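Local coordinates for peridinin-chlorophyll A protein (Amphidinium carterae, PDB 2C9E) that probably serves as a water-soluble light-harvesting antenna, holding chlorophyll a and peridinin to capture solar energy in the blue-green range, at residues A30-D35 / A115-R120; N40-A45 / G250-P255; H244-K249 / F264-L269. One frame throughout, in Å; residues are numbered along the deposited sequence.

Overall arrangement
The three contacts of this all-helical antenna are linked through contact 2, which touches both others. Contacts 1 and 2 lie about 15 Å apart between centres and touch where Gln43 NE2 meets Ala115 O at 3.2 Å, a probable hydrogen bond. Contact 2 joins helix 41-55 to the turn after helix 234-251, and contact 3 uses that second helix again; their centres are about 14 Å apart, and Ala45 O packs on Ile248 CG2 at 3.7 Å. Contacts 1 and 3 stay about 9 Å apart at their nearest atoms. Tyr32 and Phe116 of contact 1 lie on the phytyl tail of one chlorophyll, contact 3 reaches the magnesium of another through water, and peridinin touches all three.

Contact 1. Residues A30-D35 / A115-R120; sequences AKYIAD and AFPESR. With CLA (chlorophyll a), chain B.
Tyr32 points its ring from helix 28-39 at the loop that carries Phe116 and Pro117, and the end of that ring makes most of the contact. Its OH donates a hydrogen bond of 2.7 Å to Pro117 O, which lies at the ring edge and in the ring plane, next to CE1. Seen from the acceptor, the hydroxyl is tilted 35° from the carbonyl plane. Tyr32 OH also touches Phe116 CB at 3.1 Å, another neighbour close to the plane of the tyrosine ring, and Tyr32 CE1 lies 3.7 Å from Glu118 O. With CG anti to the backbone N (chi1 165°), the tyrosine ring is carried toward the loop.

The two aromatic side chains cross at about a right angle. Phe116 offers Tyr32 its CB, then turns its ring away toward the phytyl tail of chlorophyll a. There C5 of the tail sits 3.7 Å above the centre of one ring face, and tail atom C7 lies 3.8 Å from Phe116 CZ. Tyr32 touches the same part of the tail, with its CE2 3.9 Å from the methyl carbon C4.

A type II beta turn from Phe116 to Ser119 presents the acceptor. Pro117 O belongs to the central peptide of the turn, and Glu118 takes the left-handed backbone conformation of its third position before serving as N-cap of helix 119-128. Behind the turn, Pro117 packs on Gln43 and Ala44 of helix 41-55. A tyrosine tied to a turn carbonyl and a phenylalanine face laid on the phytyl chain thus form one wall of a chlorophyll pocket, and both residues also border a peridinin in this pigment-filled helical fold.

Contact 2. Residues N40-A45 / G250-P255; sequences NPRQAA and GALNTP
Arg42 grips Asn253 end-on, NH1 and NH2 both donating to the single acceptor OD1. The two bonds measure 2.9 Å from NH1 and 2.8 Å from NH2 to Asn253 OD1. Both are bent, with N-H...O angles near 140°, as sharing one oxygen requires. The acceptor lies almost in the guanidinium plane, whereas both nitrogens come to the amide from the same face, 30° off its carbonyl plane. The planes of the two groups are 22° apart. Leu252 CB covers one guanidinium face near its rim, 3.9 Å above the plane; Leu252 O is also close to NH1, but at an angle too poor for a hydrogen bond.

Beneath this polar grip, Leu252 CD2 meets Ala45 CB at 3.7 Å, one helical turn along from Arg42, and also lies against the Arg42 carbonyl oxygen. The arginine covers the distance with CG anti to its N and the chain extended as far as NE.

In the next shell, a type I beta turn from Ala251 to Thr254, closed by Thr254 N to Ala251 O at 3.1 Å, places Leu252 and Asn253 at its two central positions. On the other side Asn40 is the N-cap of the helix bearing Arg42: its OD1 accepts from Gln43 N at 3.3 Å, the donor standing above the amide carbonyl plane.

The contact therefore sets the start of helix 41-55 against the turn following helix 234-251. Ala45, which also touches Leu257 and a peridinin, marks its buried side, and Gln43 and Ala44 lean on Pro117, in the loop before helix 119-128.

Contact 3. Residues H244-K249 / F264-L269; sequences HVRAIK and FARVNL. With CLA (chlorophyll a), chain C.
Arg266 and Val267 carry helix 261-276 against Arg246, Ala247 and His244 of helix 234-251; the local axes run antiparallel (160°) at 9.0 Å. Segment 264-269 begins with Phe264, whose CB points away from this interface: its ring packs on Thr188 and Met192 of helix 176-192 and borders a peridinin and the galactolipid.

At Arg266 the guanidinium lies over that of Arg246, the planes only 16° apart, but the modelled spacing includes clashes and its detail is doubtful. The pairing of two like charges is probably eased by Asp263, which makes a salt bridge with Arg266 NH2 and touches the Arg246 side chain. Replacing Arg266 by alanine is likely to leave Asp263 without its salt-bridge mate on this helix and to uncover the guanidinium of Arg246.

Val267 is the apolar centre. Chi1 of 165° sets its CG1 anti to the backbone N, placing it over one face of His244 in a CH-pi contact, 3.8 Å from the ring centroid, while CG2 turns to Ala247 CB at 3.9 Å. The opposite imidazole face is covered by chlorophyll a, whose C1C is 3.3 Å from His244 NE2. Held between valine and macrocycle, His244 directs NE2 in its ring plane at a water 2.6 Å away, and that water binds the magnesium at 2.1 Å. ND1 is hydrogen-bonded to Ala240 O, which further fixes the ring's rotation.

Asn268, next along, sets OD1 over a face of Phe264 and hydrogen-bonds Ser185 OG of helix 176-192. The whole is an antiparallel helix pair that supplies the histidine of a chlorophyll site, which reaches the magnesium through water.

Contact 1. Residues A30-D35 / A115-R120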
# COMPACT_ATOMS: atom_id res chain seq x y z
N ALA A 30 -3.34 1.72 13.45
CA ALA A 30 -2.49 0.53 13.47
C ALA A 30 -3.32 -0.69 13.87
O ALA A 30 -3.20 -1.76 13.29
CB ALA A 30 -1.30 0.73 14.45
N LYS A 31 -4.16 -0.51 14.89
CA LYS A 31 -4.98 -1.61 15.40
C LYS A 31 -6.12 -1.92 14.46
O LYS A 31 -6.50 -3.09 14.32
CB LYS A 31 -5.54 -1.30 16.81
CG LYS A 31 -4.43 -1.05 17.80
CD LYS A 31 -4.92 -0.52 19.13
CE LYS A 31 -3.78 -0.53 20.12
NZ LYS A 31 -4.36 -0.40 21.47
N TYR A 32 -6.68 -0.89 13.82
CA TYR A 32 -7.75 -1.20 12.87
C TYR A 32 -7.22 -2.03 11.68
O TYR A 32 -7.83 -3.01 11.31
CB TYR A 32 -8.39 0.08 12.34
CG TYR A 32 -9.22 -0.15 11.12
CD1 TYR A 32 -10.55 -0.55 11.24
CD2 TYR A 32 -8.67 -0.02 9.83
CE1 TYR A 32 -11.33 -0.83 10.11
CE2 TYR A 32 -9.44 -0.31 8.67
CZ TYR A 32 -10.77 -0.71 8.82
OH TYR A 32 -11.58 -0.97 7.70
N ILE A 33 -6.08 -1.65 11.10
CA ILE A 33 -5.55 -2.41 9.96
C ILE A 33 -5.21 -3.85 10.38
O ILE A 33 -5.56 -4.80 9.68
CB ILE A 33 -4.30 -1.76 9.35
CG1 ILE A 33 -4.63 -0.36 8.87
CG2 ILE A 33 -3.79 -2.63 8.21
CD1 ILE A 33 -3.45 0.50 8.52
N ALA A 34 -4.57 -3.98 11.54
CA ALA A 34 -4.20 -5.26 12.11
C ALA A 34 -5.38 -6.18 12.28
O ALA A 34 -5.25 -7.38 12.00
CB ALA A 34 -3.57 -5.05 13.45
N ASP A 35 -6.52 -5.66 12.74
CA ASP A 35 -7.68 -6.52 12.95
C ASP A 35 -8.81 -6.41 11.94
O ASP A 35 -9.79 -7.15 12.06
CB ASP A 35 -8.32 -6.30 14.32
CG ASP A 35 -7.34 -6.45 15.49
OD1 ASP A 35 -6.36 -7.24 15.42
OD2 ASP A 35 -7.59 -5.75 16.50
N ALA A 115 -16.15 0.92 1.54
CA ALA A 115 -15.67 -0.40 1.19
C ALA A 115 -15.00 -1.23 2.30
O ALA A 115 -15.22 -2.44 2.40
CB ALA A 115 -14.75 -0.30 -0.01
N PHE A 116 -14.20 -0.60 3.14
CA PHE A 116 -13.52 -1.35 4.20
C PHE A 116 -14.39 -1.65 5.43
O PHE A 116 -15.18 -0.84 5.84
CB PHE A 116 -12.23 -0.62 4.65
CG PHE A 116 -11.11 -0.76 3.67
CD1 PHE A 116 -10.96 0.15 2.62
CD2 PHE A 116 -10.29 -1.88 3.71
CE1 PHE A 116 -10.01 -0.07 1.62
CE2 PHE A 116 -9.35 -2.12 2.73
CZ PHE A 116 -9.19 -1.23 1.68
N PRO A 117 -14.28 -2.85 6.00
CA PRO A 117 -15.11 -3.17 7.18
C PRO A 117 -14.91 -2.32 8.42
O PRO A 117 -13.77 -2.04 8.84
CB PRO A 117 -14.78 -4.64 7.46
CG PRO A 117 -13.43 -4.82 6.85
CD PRO A 117 -13.61 -4.07 5.53
N GLU A 118 -16.03 -1.92 8.99
CA GLU A 118 -16.07 -1.14 10.22
C GLU A 118 -15.22 0.11 10.22
O GLU A 118 -14.61 0.49 11.23
CB GLU A 118 -15.67 -2.03 11.37
CG GLU A 118 -16.76 -2.13 12.39
CD GLU A 118 -17.51 -3.45 12.32
OE1 GLU A 118 -16.97 -4.46 12.87
OE2 GLU A 118 -18.62 -3.48 11.72
N SER A 119 -15.17 0.78 9.09
CA SER A 119 -14.38 2.00 9.03
C SER A 119 -15.09 3.11 9.84
O SER A 119 -14.47 4.12 10.15
CB SER A 119 -14.18 2.42 7.58
OG SER A 119 -15.41 2.90 7.07
N ARG A 120 -16.36 2.89 10.20
CA ARG A 120 -17.12 3.85 11.02
C ARG A 120 -16.70 3.89 12.50
O ARG A 120 -16.69 4.95 13.13
CB ARG A 120 -18.62 3.53 10.98
CG ARG A 120 -19.48 4.38 11.93
CD ARG A 120 -20.89 4.43 11.38
NE ARG A 120 -21.92 3.97 12.32
CZ ARG A 120 -22.66 4.78 13.10
NH1 ARG A 120 -22.48 6.11 13.07
NH2 ARG A 120 -23.60 4.26 13.86
MG CLA B . -2.17 8.58 2.57
CHA CLA B . -5.70 8.89 2.88
CHB CLA B . -1.96 8.38 6.08
CHC CLA B . 1.02 7.23 2.39
CHD CLA B . -2.62 8.07 -0.85
NA CLA B . -3.68 8.56 4.23
C1A CLA B . -5.05 8.82 4.11
C2A CLA B . -5.67 9.03 5.49
C3A CLA B . -4.47 9.01 6.45
C4A CLA B . -3.28 8.61 5.59
CMA CLA B . -4.28 10.44 7.10
CAA CLA B . -6.65 7.95 5.93
CBA CLA B . -6.05 6.57 5.80
CGA CLA B . -6.95 5.49 6.37
O1A CLA B . -8.10 5.38 5.95
O2A CLA B . -6.52 4.66 7.34
NB CLA B . -0.69 8.06 3.98
C1B CLA B . -0.80 8.12 5.35
C2B CLA B . 0.52 7.90 5.92
C3B CLA B . 1.37 7.60 4.89
C4B CLA B . 0.58 7.58 3.68
CMB CLA B . 0.97 8.00 7.40
CAB CLA B . 2.79 7.43 5.22
CBB CLA B . 3.76 7.24 4.23
NC CLA B . -1.02 7.80 1.05
C1C CLA B . 0.29 7.33 1.19
C2C CLA B . 0.81 7.00 -0.13
C3C CLA B . -0.19 7.24 -1.04
C4C CLA B . -1.35 7.77 -0.30
CMC CLA B . 2.29 6.56 -0.45
CAC CLA B . -0.06 7.02 -2.53
CBC CLA B . -0.02 8.36 -3.28
ND CLA B . -3.76 8.42 1.27
C1D CLA B . -3.78 8.38 -0.10
C2D CLA B . -5.12 8.65 -0.60
C3D CLA B . -5.88 8.84 0.50
C4D CLA B . -5.04 8.73 1.65
CMD CLA B . -5.64 8.70 -2.04
CAD CLA B . -7.22 9.11 0.99
OBD CLA B . -8.22 9.52 0.40
CBD CLA B . -7.20 8.85 2.51
CGD CLA B . -7.97 9.92 3.24
O1D CLA B . -7.38 10.95 3.64
O2D CLA B . -9.30 9.73 3.45
CED CLA B . -10.12 10.69 4.03
C1 CLA B . -7.29 3.45 7.58
C2 CLA B . -7.04 2.51 6.51
C3 CLA B . -7.97 1.96 5.66
C4 CLA B . -9.45 2.26 5.78
C5 CLA B . -7.63 0.96 4.58
C6 CLA B . -6.12 0.64 4.45
C7 CLA B . -5.89 -0.46 3.41
C8 CLA B . -4.43 -0.85 3.26
C9 CLA B . -3.62 0.29 2.61
C10 CLA B . -4.33 -2.17 2.50
C11 CLA B . -2.92 -2.76 2.46
C12 CLA B . -2.78 -4.11 1.69
C13 CLA B . -1.31 -4.62 1.65
C14 CLA B . -1.14 -5.79 0.70
C15 CLA B . -0.86 -5.02 3.07
C16 CLA B . 0.61 -5.39 3.15
C17 CLA B . 0.98 -5.64 4.58
C18 CLA B . 2.44 -6.05 4.81
C19 CLA B . 2.80 -7.41 4.25
C20 CLA B . 2.75 -6.00 6.28
O HOH W 1 -1.40 10.63 2.36

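Contact 2. Residues N40-A45 / G250-P255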
# COMPACT_ATOMS: atom_id res chain seq x y z
N ASN A 40 -14.84 -9.16 9.04
CA ASN A 40 -15.34 -9.67 7.77
C ASN A 40 -14.16 -9.79 6.80
O ASN A 40 -13.83 -8.86 6.11
CB ASN A 40 -16.42 -8.72 7.19
CG ASN A 40 -17.35 -9.41 6.13
OD1 ASN A 40 -16.94 -10.29 5.37
ND2 ASN A 40 -18.61 -8.97 6.08
N PRO A 41 -13.52 -10.96 6.74
CA PRO A 41 -12.38 -11.18 5.84
C PRO A 41 -12.71 -10.99 4.38
O PRO A 41 -11.92 -10.46 3.63
CB PRO A 41 -11.98 -12.63 6.15
CG PRO A 41 -13.29 -13.25 6.54
CD PRO A 41 -13.83 -12.19 7.49
N ARG A 42 -13.88 -11.43 3.96
CA ARG A 42 -14.24 -11.28 2.55
C ARG A 42 -14.41 -9.80 2.16
O ARG A 42 -14.02 -9.39 1.06
CB ARG A 42 -15.55 -12.04 2.27
CG ARG A 42 -15.91 -12.08 0.82
CD ARG A 42 -17.35 -12.53 0.61
NE ARG A 42 -17.64 -12.47 -0.81
CZ ARG A 42 -17.43 -13.49 -1.64
NH1 ARG A 42 -16.95 -14.63 -1.15
NH2 ARG A 42 -17.64 -13.35 -2.95
N GLN A 43 -15.01 -9.02 3.04
CA GLN A 43 -15.24 -7.62 2.77
C GLN A 43 -13.89 -6.89 2.70
O GLN A 43 -13.68 -6.03 1.84
CB GLN A 43 -16.10 -6.99 3.86
CG GLN A 43 -16.67 -5.61 3.43
CD GLN A 43 -17.38 -4.82 4.56
OE1 GLN A 43 -17.90 -5.42 5.53
NE2 GLN A 43 -17.43 -3.47 4.41
N ALA A 44 -12.97 -7.26 3.60
CA ALA A 44 -11.63 -6.65 3.61
C ALA A 44 -10.90 -6.99 2.32
O ALA A 44 -10.25 -6.12 1.72
CB ALA A 44 -10.83 -7.17 4.84
N ALA A 45 -11.00 -8.23 1.87
CA ALA A 45 -10.27 -8.61 0.63
C ALA A 45 -10.88 -7.92 -0.62
O ALA A 45 -10.13 -7.46 -1.53
CB ALA A 45 -10.28 -10.20 0.47
N GLY A 250 -10.28 -14.30 -8.14
CA GLY A 250 -10.27 -15.75 -8.11
C GLY A 250 -10.17 -16.35 -6.71
O GLY A 250 -10.40 -17.59 -6.52
N ALA A 251 -9.87 -15.51 -5.71
CA ALA A 251 -9.68 -16.03 -4.34
C ALA A 251 -10.79 -15.81 -3.35
O ALA A 251 -10.86 -16.53 -2.35
CB ALA A 251 -8.34 -15.47 -3.76
N LEU A 252 -11.66 -14.82 -3.62
CA LEU A 252 -12.74 -14.43 -2.70
C LEU A 252 -13.69 -15.48 -2.14
O LEU A 252 -14.16 -15.36 -1.03
CB LEU A 252 -13.58 -13.35 -3.35
CG LEU A 252 -13.13 -11.89 -3.42
CD1 LEU A 252 -14.24 -11.06 -4.14
CD2 LEU A 252 -12.85 -11.34 -2.00
N ASN A 253 -14.00 -16.51 -2.92
CA ASN A 253 -14.94 -17.52 -2.41
C ASN A 253 -14.21 -18.76 -1.90
O ASN A 253 -14.85 -19.69 -1.47
CB ASN A 253 -15.91 -18.01 -3.50
CG ASN A 253 -16.62 -16.89 -4.24
OD1 ASN A 253 -17.32 -16.06 -3.64
ND2 ASN A 253 -16.46 -16.86 -5.55
N THR A 254 -12.88 -18.78 -1.95
CA THR A 254 -12.13 -19.95 -1.50
C THR A 254 -11.77 -19.80 -0.03
O THR A 254 -11.36 -18.73 0.40
CB THR A 254 -10.83 -20.07 -2.32
OG1 THR A 254 -11.16 -20.04 -3.70
CG2 THR A 254 -10.10 -21.37 -2.03
N PRO A 255 -11.95 -20.86 0.76
CA PRO A 255 -11.59 -20.72 2.19
C PRO A 255 -10.15 -20.24 2.35
O PRO A 255 -9.24 -20.64 1.58
CB PRO A 255 -11.81 -22.12 2.73
CG PRO A 255 -13.02 -22.62 1.88
CD PRO A 255 -12.62 -22.14 0.49

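Contact 3. Residues H244-K249 / F264-L269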
# COMPACT_ATOMS: atom_id res chain seq x y z
N HIS A 244 -2.69 -8.80 -9.32
CA HIS A 244 -3.27 -9.04 -7.98
C HIS A 244 -4.79 -8.84 -8.00
O HIS A 244 -5.50 -9.57 -7.35
CB HIS A 244 -2.66 -8.10 -6.93
CG HIS A 244 -1.24 -8.40 -6.55
ND1 HIS A 244 -0.16 -8.04 -7.34
CD2 HIS A 244 -0.71 -9.00 -5.44
CE1 HIS A 244 0.97 -8.40 -6.73
NE2 HIS A 244 0.66 -8.99 -5.58
N VAL A 245 -5.29 -7.83 -8.73
CA VAL A 245 -6.75 -7.58 -8.84
C VAL A 245 -7.34 -8.88 -9.39
O VAL A 245 -8.34 -9.37 -8.91
CB VAL A 245 -7.12 -6.41 -9.87
CG1 VAL A 245 -8.63 -6.45 -10.18
CG2 VAL A 245 -6.78 -5.00 -9.29
N ARG A 246 -6.71 -9.45 -10.40
CA ARG A 246 -7.28 -10.70 -10.91
C ARG A 246 -7.23 -11.85 -9.87
O ARG A 246 -8.21 -12.57 -9.68
CB ARG A 246 -6.55 -11.14 -12.19
CG ARG A 246 -6.91 -12.55 -12.60
CD ARG A 246 -5.87 -13.13 -13.54
NE ARG A 246 -5.86 -12.44 -14.83
CZ ARG A 246 -4.75 -11.98 -15.41
NH1 ARG A 246 -3.58 -12.13 -14.78
NH2 ARG A 246 -4.82 -11.39 -16.60
N ALA A 247 -6.10 -11.99 -9.18
CA ALA A 247 -5.93 -13.06 -8.18
C ALA A 247 -7.00 -13.02 -7.07
O ALA A 247 -7.61 -14.03 -6.70
CB ALA A 247 -4.56 -12.96 -7.57
N ILE A 248 -7.25 -11.83 -6.55
CA ILE A 248 -8.21 -11.66 -5.49
C ILE A 248 -9.59 -12.12 -5.95
O ILE A 248 -10.28 -12.80 -5.22
CB ILE A 248 -8.27 -10.18 -5.07
CG1 ILE A 248 -6.92 -9.76 -4.50
CG2 ILE A 248 -9.45 -9.97 -4.11
CD1 ILE A 248 -6.87 -8.25 -4.17
N LYS A 249 -10.00 -11.73 -7.15
CA LYS A 249 -11.31 -12.15 -7.64
C LYS A 249 -11.34 -13.67 -7.64
O LYS A 249 -12.31 -14.26 -7.15
CB LYS A 249 -11.57 -11.57 -9.05
CG LYS A 249 -11.68 -10.02 -9.01
CD LYS A 249 -11.41 -9.33 -10.35
CE LYS A 249 -12.67 -8.68 -10.92
NZ LYS A 249 -12.34 -7.82 -12.09
N PHE A 264 -1.98 -17.04 -9.28
CA PHE A 264 -0.79 -17.01 -8.44
C PHE A 264 0.50 -16.91 -9.30
O PHE A 264 1.40 -16.11 -9.03
CB PHE A 264 -0.77 -18.28 -7.56
CG PHE A 264 0.32 -18.30 -6.53
CD1 PHE A 264 0.28 -17.44 -5.43
CD2 PHE A 264 1.39 -19.19 -6.66
CE1 PHE A 264 1.30 -17.47 -4.47
CE2 PHE A 264 2.43 -19.24 -5.70
CZ PHE A 264 2.40 -18.38 -4.61
N ALA A 265 0.58 -17.73 -10.34
CA ALA A 265 1.74 -17.71 -11.25
C ALA A 265 1.86 -16.36 -11.94
O ALA A 265 2.97 -15.78 -12.04
CB ALA A 265 1.60 -18.84 -12.34
N ARG A 266 0.73 -15.87 -12.43
CA ARG A 266 0.71 -14.58 -13.11
C ARG A 266 1.19 -13.47 -12.17
O ARG A 266 1.94 -12.59 -12.58
CB ARG A 266 -0.69 -14.29 -13.69
CG ARG A 266 -0.73 -14.35 -15.24
CD ARG A 266 -2.17 -14.29 -15.80
NE ARG A 266 -3.03 -15.20 -15.05
CZ ARG A 266 -4.33 -15.40 -15.26
NH1 ARG A 266 -4.97 -14.73 -16.22
NH2 ARG A 266 -4.99 -16.28 -14.51
N VAL A 267 0.78 -13.52 -10.90
CA VAL A 267 1.24 -12.52 -9.92
C VAL A 267 2.75 -12.60 -9.75
O VAL A 267 3.44 -11.57 -9.79
CB VAL A 267 0.60 -12.70 -8.50
CG1 VAL A 267 1.40 -11.87 -7.43
CG2 VAL A 267 -0.82 -12.24 -8.52
N ASN A 268 3.30 -13.79 -9.58
CA ASN A 268 4.75 -13.87 -9.38
C ASN A 268 5.53 -13.43 -10.61
O ASN A 268 6.62 -12.85 -10.49
CB ASN A 268 5.18 -15.30 -8.99
CG ASN A 268 4.71 -15.71 -7.62
OD1 ASN A 268 4.26 -16.85 -7.42
ND2 ASN A 268 4.81 -14.81 -6.67
N LEU A 269 5.02 -13.73 -11.79
CA LEU A 269 5.76 -13.34 -13.00
C LEU A 269 5.74 -11.82 -13.14
O LEU A 269 6.76 -11.19 -13.45
CB LEU A 269 5.13 -13.97 -14.24
CG LEU A 269 5.77 -13.61 -15.59
CD1 LEU A 269 7.28 -13.89 -15.58
CD2 LEU A 269 5.09 -14.43 -16.70
MG CLA C . 2.64 -8.49 -2.18
CHA CLA C . 5.91 -9.15 -1.06
CHB CLA C . 1.40 -10.27 0.52
CHC CLA C . -0.50 -7.10 -2.68
CHD CLA C . 4.03 -6.06 -4.27
NA CLA C . 3.53 -9.70 -0.59
C1A CLA C . 4.91 -9.83 -0.33
C2A CLA C . 5.12 -10.65 0.92
C3A CLA C . 3.73 -11.17 1.26
C4A CLA C . 2.79 -10.34 0.38
CMA CLA C . 3.61 -12.65 0.84
CAA CLA C . 5.66 -9.79 2.07
CBA CLA C . 6.11 -10.62 3.27
CGA CLA C . 6.45 -9.76 4.48
O1A CLA C . 6.76 -10.32 5.53
O2A CLA C . 6.39 -8.29 4.44
NB CLA C . 0.76 -8.74 -1.33
C1B CLA C . 0.49 -9.57 -0.25
C2B CLA C . -0.94 -9.66 -0.09
C3B CLA C . -1.51 -8.79 -0.99
C4B CLA C . -0.41 -8.15 -1.73
CMB CLA C . -1.71 -10.62 0.88
CAB CLA C . -2.97 -8.78 -0.93
CBB CLA C . -3.68 -7.99 -1.76
NC CLA C . 1.90 -6.86 -3.29
C1C CLA C . 0.57 -6.50 -3.40
C2C CLA C . 0.45 -5.48 -4.43
C3C CLA C . 1.70 -5.19 -4.87
C4C CLA C . 2.62 -6.05 -4.14
CMC CLA C . -0.82 -4.81 -4.95
CAC CLA C . 2.11 -4.19 -5.93
CBC CLA C . 2.12 -4.84 -7.37
ND CLA C . 4.49 -7.75 -2.58
C1D CLA C . 4.91 -6.88 -3.55
C2D CLA C . 6.32 -7.04 -3.81
C3D CLA C . 6.75 -7.90 -2.87
C4D CLA C . 5.62 -8.32 -2.12
CMD CLA C . 7.16 -6.29 -4.91
CAD CLA C . 7.91 -8.51 -2.26
OBD CLA C . 9.07 -8.66 -2.68
CBD CLA C . 7.46 -9.14 -0.96
CGD CLA C . 8.01 -10.55 -0.94
O1D CLA C . 7.33 -11.48 -1.36
O2D CLA C . 9.28 -10.76 -0.50
CED CLA C . 9.83 -11.95 -0.64
C1 CLA C . 6.73 -7.59 5.67
C2 CLA C . 6.61 -6.23 5.40
C3 CLA C . 7.39 -5.15 5.79
C4 CLA C . 8.67 -5.28 6.70
C5 CLA C . 7.06 -3.67 5.33
C6 CLA C . 5.75 -3.50 4.50
C7 CLA C . 5.60 -2.07 3.91
C8 CLA C . 4.35 -1.85 3.01
C9 CLA C . 4.51 -0.55 2.19
C10 CLA C . 3.10 -1.75 3.92
C11 CLA C . 1.82 -1.19 3.25
C12 CLA C . 0.59 -1.38 4.14
C13 CLA C . 0.69 -0.83 5.57
C14 CLA C . -0.30 -1.45 6.54
C15 CLA C . 0.51 0.69 5.54
C16 CLA C . -0.85 1.23 5.12
C17 CLA C . -0.72 2.69 4.80
C18 CLA C . -2.02 3.42 4.51
C19 CLA C . -1.73 4.87 4.20
C20 CLA C . -2.95 3.34 5.71
O HOH W 2 2.25 -9.94 -3.69